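Local coordinates for protein fructokinase (PDB 3C8U) that probably transfers a phosphate group from a nucleotide such as ATP to fructose, as a putative sugar kinase of the P-loop kinase type, at residues 21-26 / 147-152; 51-56 / 124-129; 60-65 / 75-80; 56-61 / 86-91. One frame throughout, in Å; residues are numbered along the deposited sequence.

Contact 1 of 4, residues 21-26 / 147-152; sequences GRQLVA and IWDVSI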
loop_
_atom_site.group_PDB
_atom_site.type_symbol
_atom_site.label_atom_id
_atom_site.label_comp_id
_atom_site.label_asym_id
_atom_site.label_seq_id
_atom_site.Cartn_x
_atom_site.Cartn_y
_atom_site.Cartn_z
ATOM N N GLY A 21 1.093 -14.497 -17.290
ATOM C CA GLY A 21 1.376 -13.107 -16.998
ATOM C C GLY A 21 1.893 -12.955 -15.597
ATOM O O GLY A 21 2.307 -13.893 -14.960
ATOM N N ARG A 22 1.826 -11.741 -15.111
ATOM C CA ARG A 22 2.402 -11.428 -13.826
ATOM C C ARG A 22 1.330 -11.565 -12.747
ATOM O O ARG A 22 0.150 -11.257 -12.959
ATOM C CB ARG A 22 2.969 -10.009 -13.877
ATOM C CG ARG A 22 3.632 -9.590 -12.630
ATOM C CD ARG A 22 4.233 -8.213 -12.758
ATOM N NE ARG A 22 5.375 -8.184 -13.660
ATOM C CZ ARG A 22 5.404 -7.578 -14.833
ATOM N NH1 ARG A 22 4.336 -6.948 -15.303
ATOM N NH2 ARG A 22 6.497 -7.619 -15.555
ATOM N N GLN A 23 1.751 -12.038 -11.589
ATOM C CA GLN A 23 0.852 -12.191 -10.426
ATOM C C GLN A 23 0.989 -11.004 -9.476
ATOM O O GLN A 23 2.059 -10.430 -9.321
ATOM C CB GLN A 23 1.098 -13.536 -9.741
ATOM C CG GLN A 23 0.546 -14.707 -10.608
ATOM C CD GLN A 23 0.876 -16.086 -10.072
ATOM O OE1 GLN A 23 -0.019 -16.834 -9.721
ATOM N NE2 GLN A 23 2.159 -16.413 -9.988
ATOM N N LEU A 24 -0.153 -10.624 -8.928
ATOM C CA LEU A 24 -0.288 -9.519 -7.955
ATOM C C LEU A 24 -0.646 -9.999 -6.556
ATOM O O LEU A 24 -1.609 -10.730 -6.313
ATOM C CB LEU A 24 -1.329 -8.518 -8.427
ATOM C CG LEU A 24 -1.167 -7.863 -9.817
ATOM C CD1 LEU A 24 -2.157 -6.702 -9.951
ATOM C CD2 LEU A 24 0.195 -7.341 -9.982
ATOM N N VAL A 25 0.166 -9.546 -5.631
ATOM C CA VAL A 25 -0.055 -9.765 -4.214
ATOM C C VAL A 25 -0.215 -8.439 -3.522
ATOM O O VAL A 25 0.661 -7.569 -3.580
ATOM C CB VAL A 25 1.106 -10.602 -3.561
ATOM C CG1 VAL A 25 0.914 -10.718 -2.031
ATOM C CG2 VAL A 25 1.216 -11.986 -4.188
ATOM N N ALA A 26 -1.368 -8.286 -2.882
ATOM C CA ALA A 26 -1.709 -7.059 -2.134
ATOM C C ALA A 26 -1.334 -7.162 -0.663
ATOM O O ALA A 26 -1.600 -8.161 -0.006
ATOM C CB ALA A 26 -3.196 -6.745 -2.284
ATOM N N ILE A 147 -8.795 -8.091 -8.461
ATOM C CA ILE A 147 -7.552 -8.045 -9.269
ATOM C C ILE A 147 -6.424 -8.832 -8.604
ATOM O O ILE A 147 -5.527 -9.342 -9.250
ATOM C CB ILE A 147 -7.007 -6.583 -9.448
ATOM C CG1 ILE A 147 -8.032 -5.682 -10.118
ATOM C CG2 ILE A 147 -5.755 -6.534 -10.343
ATOM C CD1 ILE A 147 -7.501 -4.284 -10.304
ATOM N N TRP A 148 -6.467 -8.877 -7.289
ATOM C CA TRP A 148 -5.392 -9.479 -6.526
ATOM C C TRP A 148 -5.404 -11.000 -6.697
ATOM O O TRP A 148 -6.467 -11.620 -6.730
ATOM C CB TRP A 148 -5.489 -9.175 -5.030
ATOM C CG TRP A 148 -5.717 -7.723 -4.613
ATOM C CD1 TRP A 148 -6.472 -7.303 -3.575
ATOM C CD2 TRP A 148 -5.202 -6.538 -5.245
ATOM N NE1 TRP A 148 -6.457 -5.931 -3.494
ATOM C CE2 TRP A 148 -5.667 -5.435 -4.501
ATOM C CE3 TRP A 148 -4.377 -6.309 -6.351
ATOM C CZ2 TRP A 148 -5.350 -4.121 -4.836
ATOM C CZ3 TRP A 148 -4.053 -4.998 -6.685
ATOM C CH2 TRP A 148 -4.537 -3.919 -5.924
ATOM N N ASP A 149 -4.214 -11.602 -6.747
ATOM C CA ASP A 149 -4.126 -13.056 -6.749
ATOM C C ASP A 149 -4.084 -13.607 -5.347
ATOM O O ASP A 149 -4.655 -14.654 -5.050
ATOM C CB ASP A 149 -2.950 -13.535 -7.607
ATOM C CG ASP A 149 -3.133 -13.160 -9.061
ATOM O OD1 ASP A 149 -4.089 -13.652 -9.716
ATOM O OD2 ASP A 149 -2.303 -12.394 -9.570
ATOM N N VAL A 150 -3.391 -12.874 -4.482
ATOM C CA VAL A 150 -3.319 -13.174 -3.048
ATOM C C VAL A 150 -3.384 -11.830 -2.338
ATOM O O VAL A 150 -2.838 -10.833 -2.802
ATOM C CB VAL A 150 -2.025 -13.947 -2.621
ATOM C CG1 VAL A 150 -2.008 -14.254 -1.103
ATOM C CG2 VAL A 150 -1.833 -15.244 -3.460
ATOM N N SER A 151 -4.098 -11.793 -1.242
ATOM C CA SER A 151 -4.182 -10.579 -0.448
ATOM C C SER A 151 -3.855 -10.832 1.011
ATOM O O SER A 151 -4.187 -11.884 1.613
ATOM C CB SER A 151 -5.559 -9.944 -0.584
ATOM O OG SER A 151 -6.505 -10.675 0.184
ATOM N N ILE A 152 -3.157 -9.840 1.543
ATOM C CA ILE A 152 -2.652 -9.823 2.911
ATOM C C ILE A 152 -3.070 -8.533 3.606
ATOM O O ILE A 152 -2.836 -7.430 3.114
ATOM C CB ILE A 152 -1.101 -9.890 2.982
ATOM C CG1 ILE A 152 -0.556 -11.048 2.151
ATOM C CG2 ILE A 152 -0.627 -9.945 4.471
ATOM C CD1 ILE A 152 0.951 -11.006 1.892
HETATM O O HOH W 1 -2.530 -11.169 -12.009
#
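Asp-149 turns its carboxylate onto the backbone of Gln-23 and Leu-24, where it stands in for a main-chain acceptor at the start of two parallel strands. Its CB lies 3.4 Å from Leu-24 O. CG, anti to its own carbonyl carbon (chi1 -64°), comes 3.9 Å from Leu-24 N, and at the tip OD2 touches Gln-23 CA and accepts from Leu-24 N at 2.9 Å. The bond is nearly straight (167°) and uses the anti lone pair of OD2. A water lies between OD2 and Arg-22 O, while OD1 is held by Gln-19 NE2. With an alanine here, Leu-24 N would probably be left without its acceptor and the entry into strand 23-28 would be less firmly fixed to its neighbour.

Leu-24 O in turn accepts from Asp-149 N at 2.8 Å and, weakly, from Val-150 N. Beyond this point the regular parallel ladder takes over: Ala-26 N donates to Val-150 O, and Ile-152 N to Ala-26 O. Ala-26 CB stands squarely over the five-membered ring of Trp-148, 3.4 Å from its centroid, in a CH-pi contact. Leu-24 CD1 comes to the edge of the same indole near CZ3 and presses on Ile-147 CG2 at 3.6 Å. On the sheet face away from Ala-26 and Ser-151, Val-25 and Val-150 lie side by side. Helix 4-14 covers Val-25, Val-150 and Ile-152, helix 85-97 packs against Leu-24, Ile-147 and Trp-148, and strand 126-131 borders strand 23-28 along its second edge.

Contact 2 of 4, residues 51-56 / 124-129; sequences LPAEVV and CRVAII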
loop_
_atom_site.group_PDB
_atom_site.type_symbol
_atom_site.label_atom_id
_atom_site.label_comp_id
_atom_site.label_asym_id
_atom_site.label_seq_id
_atom_site.Cartn_x
_atom_site.Cartn_y
_atom_site.Cartn_z
ATOM N N LEU A 51 10.607 -17.097 -7.276
ATOM C CA LEU A 51 9.570 -16.187 -7.768
ATOM C C LEU A 51 10.025 -14.744 -7.592
ATOM O O LEU A 51 9.741 -14.140 -6.578
ATOM C CB LEU A 51 8.240 -16.382 -7.023
ATOM C CG LEU A 51 7.210 -17.406 -7.483
ATOM C CD1 LEU A 51 6.021 -17.379 -6.515
ATOM C CD2 LEU A 51 6.760 -17.121 -8.916
ATOM N N PRO A 52 10.721 -14.185 -8.590
ATOM C CA PRO A 52 11.217 -12.812 -8.493
ATOM C C PRO A 52 10.095 -11.834 -8.271
ATOM O O PRO A 52 9.172 -11.733 -9.048
ATOM C CB PRO A 52 11.899 -12.575 -9.843
ATOM C CG PRO A 52 12.188 -13.924 -10.377
ATOM C CD PRO A 52 11.101 -14.816 -9.864
ATOM N N ALA A 53 10.205 -11.162 -7.149
ATOM C CA ALA A 53 9.168 -10.291 -6.626
ATOM C C ALA A 53 9.738 -8.951 -6.307
ATOM O O ALA A 53 10.908 -8.814 -5.948
ATOM C CB ALA A 53 8.557 -10.897 -5.339
ATOM N N GLU A 54 8.878 -7.959 -6.466
ATOM C CA GLU A 54 9.174 -6.569 -6.114
ATOM C C GLU A 54 7.967 -5.862 -5.520
ATOM O O GLU A 54 6.831 -6.226 -5.786
ATOM C CB GLU A 54 9.693 -5.829 -7.341
ATOM C CG GLU A 54 11.093 -6.274 -7.717
ATOM C CD GLU A 54 11.596 -5.687 -9.011
ATOM O OE1 GLU A 54 11.903 -4.480 -9.040
ATOM O OE2 GLU A 54 11.714 -6.447 -9.993
ATOM N N VAL A 55 8.258 -4.834 -4.743
ATOM C CA VAL A 55 7.229 -4.060 -4.054
ATOM C C VAL A 55 6.875 -2.823 -4.876
ATOM O O VAL A 55 7.743 -2.044 -5.248
ATOM C CB VAL A 55 7.657 -3.668 -2.616
ATOM C CG1 VAL A 55 6.535 -2.852 -1.950
ATOM C CG2 VAL A 55 8.007 -4.938 -1.777
ATOM N N VAL A 56 5.581 -2.669 -5.136
ATOM C CA VAL A 56 5.041 -1.533 -5.898
ATOM C C VAL A 56 4.140 -0.708 -4.956
ATOM O O VAL A 56 3.028 -1.113 -4.610
ATOM C CB VAL A 56 4.261 -2.001 -7.141
ATOM C CG1 VAL A 56 3.556 -0.761 -7.858
ATOM C CG2 VAL A 56 5.174 -2.807 -8.102
ATOM N N CYS A 124 10.318 -9.617 -13.413
ATOM C CA CYS A 124 9.431 -9.645 -12.242
ATOM C C CYS A 124 8.193 -10.466 -12.496
ATOM O O CYS A 124 7.390 -10.190 -13.386
ATOM C CB CYS A 124 9.049 -8.222 -11.809
ATOM S SG CYS A 124 7.836 -8.166 -10.437
ATOM N N ARG A 125 8.027 -11.470 -11.648
ATOM C CA ARG A 125 6.965 -12.475 -11.778
ATOM C C ARG A 125 5.811 -12.184 -10.834
ATOM O O ARG A 125 4.686 -12.538 -11.081
ATOM C CB ARG A 125 7.528 -13.881 -11.487
ATOM C CG ARG A 125 8.445 -14.397 -12.585
ATOM C CD ARG A 125 8.336 -15.903 -12.760
ATOM N NE ARG A 125 6.988 -16.393 -12.509
ATOM C CZ ARG A 125 6.740 -17.591 -11.998
ATOM N NH1 ARG A 125 7.759 -18.386 -11.697
ATOM N NH2 ARG A 125 5.488 -17.984 -11.778
ATOM N N VAL A 126 6.133 -11.508 -9.741
ATOM C CA VAL A 126 5.140 -11.147 -8.731
ATOM C C VAL A 126 5.352 -9.715 -8.280
ATOM O O VAL A 126 6.443 -9.347 -7.878
ATOM C CB VAL A 126 5.246 -12.064 -7.505
ATOM C CG1 VAL A 126 4.260 -11.627 -6.385
ATOM C CG2 VAL A 126 5.020 -13.534 -7.943
ATOM N N ALA A 127 4.288 -8.929 -8.373
ATOM C CA ALA A 127 4.263 -7.572 -7.837
ATOM C C ALA A 127 3.468 -7.590 -6.546
ATOM O O ALA A 127 2.303 -8.020 -6.500
ATOM C CB ALA A 127 3.645 -6.574 -8.839
ATOM N N ILE A 128 4.148 -7.157 -5.494
ATOM C CA ILE A 128 3.539 -6.981 -4.196
ATOM C C ILE A 128 3.163 -5.516 -4.151
ATOM O O ILE A 128 4.027 -4.647 -4.080
ATOM C CB ILE A 128 4.458 -7.304 -3.028
ATOM C CG1 ILE A 128 4.912 -8.764 -3.094
ATOM C CG2 ILE A 128 3.759 -6.962 -1.683
ATOM C CD1 ILE A 128 5.971 -9.044 -2.113
ATOM N N ILE A 129 1.859 -5.285 -4.233
ATOM C CA ILE A 129 1.295 -3.936 -4.284
ATOM C C ILE A 129 0.971 -3.603 -2.843
ATOM O O ILE A 129 0.283 -4.359 -2.176
ATOM C CB ILE A 129 -0.004 -3.872 -5.122
ATOM C CG1 ILE A 129 0.165 -4.500 -6.509
ATOM C CG2 ILE A 129 -0.558 -2.406 -5.204
ATOM C CD1 ILE A 129 1.313 -4.000 -7.267
#
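Both side-chain torsions of Ile-129 lie near -50° (chi1 -51°, chi2 -52°), which folds its CD1 back across the sheet face to Val-56, whose CG1 is anti to the backbone nitrogen (chi1 174°). The two side chains run alongside each other in the same direction, CD1 of Ile-129 lying 3.6 Å from CB of Val-56. This pair belongs to a five-stranded parallel sheet whose order, 2-3-1-4-5, is consistent with a P-loop kinase fold; in it 53-57 is the outermost strand and 126-131 its inner neighbour.

Where the strands begin, Pro-52 O is gripped by two backbone donors, Arg-125 N at 2.9 Å and Val-126 N at 3.1 Å. The ladder then proceeds in regular alternation: Glu-54 N donates to Val-126 O, and Ile-128 N to Glu-54 O in an almost straight bond. Side chains divide between the two faces. Ala-53 meets Val-126 CB to CB at 4.1 Å on the face where Val-55 and Ile-128 also lie, and helix 36-48 covers Val-55 and Ile-128. Val-56, Ala-127 and Ile-129 occupy the reverse face, with helix 85-97 against Val-56 and Ile-129. CG2 of Val-56 also touches Ala-127 CB, adding to the apolar patch on this side. Of the backbone bonds between 51-56 and 124-129 the shortest is Val-56 N to Ile-128 O, 2.7 Å.

Contact 3 of 4, residues 60-65 / 75-80; sequences GFHLDN and PRKGAP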
loop_
_atom_site.group_PDB
_atom_site.type_symbol
_atom_site.label_atom_id
_atom_site.label_comp_id
_atom_site.label_asym_id
_atom_site.label_seq_id
_atom_site.Cartn_x
_atom_site.Cartn_y
_atom_site.Cartn_z
ATOM N N GLY A 60 2.538 6.702 -4.998
ATOM C CA GLY A 60 2.899 7.495 -6.185
ATOM C C GLY A 60 1.669 8.066 -6.851
ATOM O O GLY A 60 1.749 8.907 -7.743
ATOM N N PHE A 61 0.520 7.592 -6.386
ATOM C CA PHE A 61 -0.770 7.939 -6.980
ATOM C C PHE A 61 -1.525 9.003 -6.230
ATOM O O PHE A 61 -2.666 9.304 -6.547
ATOM C CB PHE A 61 -1.609 6.678 -7.218
ATOM C CG PHE A 61 -1.102 5.900 -8.394
ATOM C CD1 PHE A 61 -1.531 6.220 -9.672
ATOM C CD2 PHE A 61 -0.099 4.954 -8.234
ATOM C CE1 PHE A 61 -1.024 5.572 -10.757
ATOM C CE2 PHE A 61 0.429 4.304 -9.327
ATOM C CZ PHE A 61 -0.029 4.605 -10.586
ATOM N N HIS A 62 -0.861 9.602 -5.251
ATOM C CA HIS A 62 -1.426 10.806 -4.645
ATOM C C HIS A 62 -1.617 11.836 -5.742
ATOM O O HIS A 62 -0.773 12.017 -6.633
ATOM C CB HIS A 62 -0.485 11.469 -3.638
ATOM C CG HIS A 62 -0.508 10.899 -2.267
ATOM N ND1 HIS A 62 0.360 9.910 -1.868
ATOM C CD2 HIS A 62 -1.225 11.244 -1.165
ATOM C CE1 HIS A 62 0.157 9.645 -0.586
ATOM N NE2 HIS A 62 -0.778 10.458 -0.132
ATOM N N LEU A 63 -2.706 12.572 -5.630
ATOM C CA LEU A 63 -2.857 13.787 -6.429
ATOM C C LEU A 63 -1.875 14.832 -5.930
ATOM O O LEU A 63 -1.525 14.851 -4.751
ATOM C CB LEU A 63 -4.269 14.351 -6.281
ATOM C CG LEU A 63 -5.400 13.525 -6.866
ATOM C CD1 LEU A 63 -6.699 14.373 -6.810
ATOM C CD2 LEU A 63 -5.052 13.104 -8.268
ATOM N N ASP A 64 -1.499 15.755 -6.818
ATOM C CA ASP A 64 -0.623 16.867 -6.432
ATOM C C ASP A 64 -1.416 17.880 -5.622
ATOM O O ASP A 64 -2.625 18.036 -5.785
ATOM C CB ASP A 64 -0.027 17.548 -7.659
ATOM C CG ASP A 64 1.101 18.528 -7.312
ATOM O OD1 ASP A 64 2.244 18.059 -7.075
ATOM O OD2 ASP A 64 0.855 19.751 -7.363
ATOM N N ASN A 65 -0.700 18.604 -4.786
ATOM C CA ASN A 65 -1.305 19.638 -3.939
ATOM C C ASN A 65 -2.036 20.697 -4.767
ATOM O O ASN A 65 -2.988 21.317 -4.309
ATOM C CB ASN A 65 -0.229 20.310 -3.063
ATOM C CG ASN A 65 0.291 19.396 -2.018
ATOM O OD1 ASN A 65 -0.272 18.321 -1.808
ATOM N ND2 ASN A 65 1.376 19.791 -1.344
ATOM N N PRO A 75 -6.088 19.473 3.452
ATOM C CA PRO A 75 -5.875 19.010 4.832
ATOM C C PRO A 75 -6.120 17.518 5.054
ATOM O O PRO A 75 -5.782 16.982 6.113
ATOM C CB PRO A 75 -6.863 19.850 5.659
ATOM C CG PRO A 75 -7.652 20.638 4.737
ATOM C CD PRO A 75 -7.158 20.471 3.330
ATOM N N ARG A 76 -6.665 16.851 4.050
ATOM C CA ARG A 76 -6.984 15.419 4.147
ATOM C C ARG A 76 -6.118 14.564 3.215
ATOM O O ARG A 76 -6.420 13.398 2.928
ATOM C CB ARG A 76 -8.459 15.181 3.818
ATOM C CG ARG A 76 -9.430 15.496 4.936
ATOM C CD ARG A 76 -10.849 15.577 4.370
ATOM N NE ARG A 76 -11.318 14.323 3.781
ATOM C CZ ARG A 76 -11.562 13.258 4.523
ATOM N NH1 ARG A 76 -11.367 13.353 5.826
ATOM N NH2 ARG A 76 -11.981 12.130 3.991
ATOM N N LYS A 77 -5.041 15.155 2.732
ATOM C CA LYS A 77 -4.100 14.416 1.893
ATOM C C LYS A 77 -3.759 13.120 2.563
ATOM O O LYS A 77 -3.360 13.096 3.718
ATOM C CB LYS A 77 -2.827 15.191 1.605
ATOM C CG LYS A 77 -1.961 14.559 0.529
ATOM C CD LYS A 77 -0.871 15.520 0.050
ATOM C CE LYS A 77 -0.020 14.890 -1.042
ATOM N NZ LYS A 77 0.974 15.779 -1.659
ATOM N N GLY A 78 -3.962 12.030 1.838
ATOM C CA GLY A 78 -3.787 10.705 2.400
ATOM C C GLY A 78 -5.075 9.929 2.437
ATOM O O GLY A 78 -5.074 8.699 2.447
ATOM N N ALA A 79 -6.170 10.664 2.482
ATOM C CA ALA A 79 -7.506 10.071 2.401
ATOM C C ALA A 79 -7.731 9.480 1.006
ATOM O O ALA A 79 -7.108 9.918 0.022
ATOM C CB ALA A 79 -8.608 11.120 2.738
ATOM N N PRO A 80 -8.643 8.509 0.891
ATOM C CA PRO A 80 -8.789 7.815 -0.387
ATOM C C PRO A 80 -9.083 8.777 -1.531
ATOM O O PRO A 80 -8.610 8.598 -2.645
ATOM C CB PRO A 80 -9.979 6.880 -0.163
ATOM C CG PRO A 80 -10.210 6.816 1.264
ATOM C CD PRO A 80 -9.483 7.927 1.952
HETATM O O HOH W 2 1.270 14.513 -4.398
#
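Lys-77 runs at about a right angle to both His-62 and Asn-65, spanning from one to the other. Its CG is anti to the backbone nitrogen (chi1 -169°) and the rest of the chain is fully extended, which brings the methylenes past the imidazole before the ammonium group reaches the amide. His-62 CD2 meets Lys-77 CG at 3.8 Å, and CE of the lysine comes equally near the same carbon. The imidazole points its NE2 at the backbone beyond, where Gly-78 CA lies at the ring edge, close to its plane, 3.9 Å from NE2. Gly-78 lies in the type II turn from Arg-76 to Ala-79, with a positive phi (116°) that suits glycine. Stacking on Phe-106 and a bond from ND1 to Asp-59 O fix the turn of the His-62 ring.

At the far end, Lys-77 NZ donates to Asn-65 OD1 at 2.8 Å. It approaches from above the carbonyl plane, 38° out of it, so the bond does not follow a lone pair. A water bridges NZ and Leu-63 O, accepting from the ammonium group at 3.0 Å and donating to the carbonyl at 2.8 Å. Asp-111 ties the two side chains together again: OD1 forms a salt bridge with NZ, and OD2 accepts from Asn-65 ND2.

The lysine charge is thus surrounded by an amide oxygen, a water and a carboxylate, and is probably largely compensated by Asp-111; through a polar tip and an apolar shaft, the loop after helix 65-68 is joined to the first residue of that helix and to the loop before it.

Contact 4 of 4, residues 56-61 / 86-91; sequences VPMDGF and EGFQRL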
loop_
_atom_site.group_PDB
_atom_site.type_symbol
_atom_site.label_atom_id
_atom_site.label_comp_id
_atom_site.label_asym_id
_atom_site.label_seq_id
_atom_site.Cartn_x
_atom_site.Cartn_y
_atom_site.Cartn_z
ATOM N N VAL A 56 5.581 -2.669 -5.136
ATOM C CA VAL A 56 5.041 -1.533 -5.898
ATOM C C VAL A 56 4.140 -0.708 -4.956
ATOM O O VAL A 56 3.028 -1.113 -4.610
ATOM C CB VAL A 56 4.261 -2.001 -7.141
ATOM C CG1 VAL A 56 3.556 -0.761 -7.858
ATOM C CG2 VAL A 56 5.174 -2.807 -8.102
ATOM N N PRO A 57 4.629 0.438 -4.476
ATOM C CA PRO A 57 3.723 1.214 -3.623
ATOM C C PRO A 57 2.657 1.999 -4.366
ATOM O O PRO A 57 2.872 2.466 -5.495
ATOM C CB PRO A 57 4.668 2.201 -2.941
ATOM C CG PRO A 57 6.002 1.691 -3.182
ATOM C CD PRO A 57 5.982 0.994 -4.449
HETATM N N MSE A 58 1.525 2.167 -3.697
HETATM C CA MSE A 58 0.413 2.990 -4.222
HETATM C C MSE A 58 0.600 4.492 -4.011
HETATM O O MSE A 58 -0.079 5.271 -4.616
HETATM C CB MSE A 58 -0.965 2.511 -3.721
HETATM C CG MSE A 58 -1.421 2.901 -2.383
HETATM SE SE MSE A 58 -3.435 2.779 -2.145
HETATM C CE MSE A 58 -3.929 4.336 -3.044
ATOM N N ASP A 59 1.586 4.874 -3.219
ATOM C CA ASP A 59 1.728 6.272 -2.781
ATOM C C ASP A 59 1.969 7.242 -3.937
ATOM O O ASP A 59 1.672 8.442 -3.852
ATOM C CB ASP A 59 2.869 6.430 -1.749
ATOM C CG ASP A 59 2.399 6.249 -0.320
ATOM O OD1 ASP A 59 1.166 6.240 -0.063
ATOM O OD2 ASP A 59 3.274 6.142 0.563
ATOM N N GLY A 60 2.538 6.702 -4.998
ATOM C CA GLY A 60 2.899 7.495 -6.185
ATOM C C GLY A 60 1.669 8.066 -6.851
ATOM O O GLY A 60 1.749 8.907 -7.743
ATOM N N PHE A 61 0.520 7.592 -6.386
ATOM C CA PHE A 61 -0.770 7.939 -6.980
ATOM C C PHE A 61 -1.525 9.003 -6.230
ATOM O O PHE A 61 -2.666 9.304 -6.547
ATOM C CB PHE A 61 -1.609 6.678 -7.218
ATOM C CG PHE A 61 -1.102 5.900 -8.394
ATOM C CD1 PHE A 61 -1.531 6.220 -9.672
ATOM C CD2 PHE A 61 -0.099 4.954 -8.234
ATOM C CE1 PHE A 61 -1.024 5.572 -10.757
ATOM C CE2 PHE A 61 0.429 4.304 -9.327
ATOM C CZ PHE A 61 -0.029 4.605 -10.586
ATOM N N GLU A 86 -8.388 5.965 -10.496
ATOM C CA GLU A 86 -8.515 5.428 -11.846
ATOM C C GLU A 86 -7.126 5.134 -12.433
ATOM O O GLU A 86 -6.925 4.126 -13.112
ATOM C CB GLU A 86 -9.331 6.364 -12.776
ATOM C CG GLU A 86 -10.778 6.650 -12.338
ATOM C CD GLU A 86 -11.656 7.244 -13.462
ATOM O OE1 GLU A 86 -11.885 6.553 -14.475
ATOM O OE2 GLU A 86 -12.109 8.406 -13.344
ATOM N N GLY A 87 -6.177 6.000 -12.146
ATOM C CA GLY A 87 -4.786 5.801 -12.602
ATOM C C GLY A 87 -4.132 4.619 -11.920
ATOM O O GLY A 87 -3.430 3.811 -12.544
ATOM N N PHE A 88 -4.386 4.497 -10.625
ATOM C CA PHE A 88 -3.828 3.345 -9.850
ATOM C C PHE A 88 -4.440 2.062 -10.384
ATOM O O PHE A 88 -3.765 1.056 -10.584
ATOM C CB PHE A 88 -4.137 3.509 -8.356
ATOM C CG PHE A 88 -3.630 2.377 -7.490
ATOM C CD1 PHE A 88 -2.297 1.980 -7.531
ATOM C CD2 PHE A 88 -4.487 1.727 -6.646
ATOM C CE1 PHE A 88 -1.846 0.956 -6.720
ATOM C CE2 PHE A 88 -4.043 0.700 -5.824
ATOM C CZ PHE A 88 -2.720 0.311 -5.879
ATOM N N GLN A 89 -5.742 2.104 -10.601
ATOM C CA GLN A 89 -6.446 0.931 -11.116
ATOM C C GLN A 89 -5.866 0.522 -12.472
ATOM O O GLN A 89 -5.668 -0.656 -12.737
ATOM C CB GLN A 89 -7.953 1.174 -11.219
ATOM C CG GLN A 89 -8.724 -0.036 -11.704
ATOM C CD GLN A 89 -10.223 0.168 -11.598
ATOM O OE1 GLN A 89 -10.939 -0.624 -10.982
ATOM N NE2 GLN A 89 -10.704 1.246 -12.185
ATOM N N ARG A 90 -5.571 1.521 -13.300
ATOM C CA ARG A 90 -5.022 1.288 -14.633
ATOM C C ARG A 90 -3.658 0.620 -14.538
ATOM O O ARG A 90 -3.330 -0.267 -15.314
ATOM C CB ARG A 90 -4.938 2.579 -15.460
ATOM C CG ARG A 90 -6.245 2.936 -16.134
ATOM C CD ARG A 90 -6.125 4.089 -17.158
ATOM N NE ARG A 90 -5.845 5.363 -16.526
ATOM C CZ ARG A 90 -6.801 6.161 -16.077
ATOM N NH1 ARG A 90 -8.068 5.786 -16.217
ATOM N NH2 ARG A 90 -6.491 7.314 -15.496
ATOM N N LEU A 91 -2.868 1.041 -13.558
ATOM C CA LEU A 91 -1.544 0.427 -13.316
ATOM C C LEU A 91 -1.669 -1.038 -12.941
ATOM O O LEU A 91 -0.974 -1.905 -13.480
ATOM C CB LEU A 91 -0.746 1.182 -12.220
ATOM C CG LEU A 91 0.437 0.392 -11.621
ATOM C CD1 LEU A 91 1.543 0.123 -12.686
ATOM C CD2 LEU A 91 1.006 1.096 -10.438
#
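Gly-87 O accepts the helical bond from Leu-91 N at 3.0 Å and, beside it, Phe-61 CE1 rests against the same carbonyl. The contact is helix-on-sheet packing in an alpha/beta sandwich: helix 85-97 lies against the end of strand 53-57 and the short 3-10 turn that follows. The Phe-61 ring packs against the helix at Gly-87, Phe-88 and Leu-91. Phe-88 CA sits over one face of this ring, a CH-pi contact 3.8 Å from the centroid, while Leu-91 CD2 comes obliquely to CE2. The two phenyl rings meet obliquely, with planes 56° apart and Phe-61 CD2 near Phe-88 CD1.

Trimming the ring of Phe-61 to an alanine is likely to open a gap beside Gly-87, Phe-88 and Leu-91 and let the ring of Phe-88 shift. Phe-61 shares its side of the Phe-88 ring with selenomethionine Met-58, whose CB lies over the ring face, 3.9 Å from the centroid. Its selenium makes a longer, oblique Met-aromatic contact with the same ring. Ile-129 of the neighbouring strand also packs on Phe-88, and Pro-104 on Phe-61. At the strand end Val-56 CG1 and Leu-91 CD2 meet tip to tip, 4.1 Å apart.

In the fold
Contacts 1 and 2 are adjoining strips of one parallel sheet, their centres 9 Å apart: strand 23-28 lies between 150-154 and 126-131, and 53-57 forms the edge. Val-25 joins them directly through probable backbone bonds to Ala-127 and Ile-129. Contact 4 adds helix 85-97 to that sheet, sharing Val-56 with contact 2, and Ile-129 touches Phe-88 between them. Contact 3 continues through Gly-60 and Phe-61, its centre 12 Å from that of contact 4 and about 24 Å, across the chain's centre, from those of contacts 1 and 2. The others fall within the span of contact 1: the chain leaves the sheet after strand 53-57, forms contacts 3 and 4 and returns with strand 126-131.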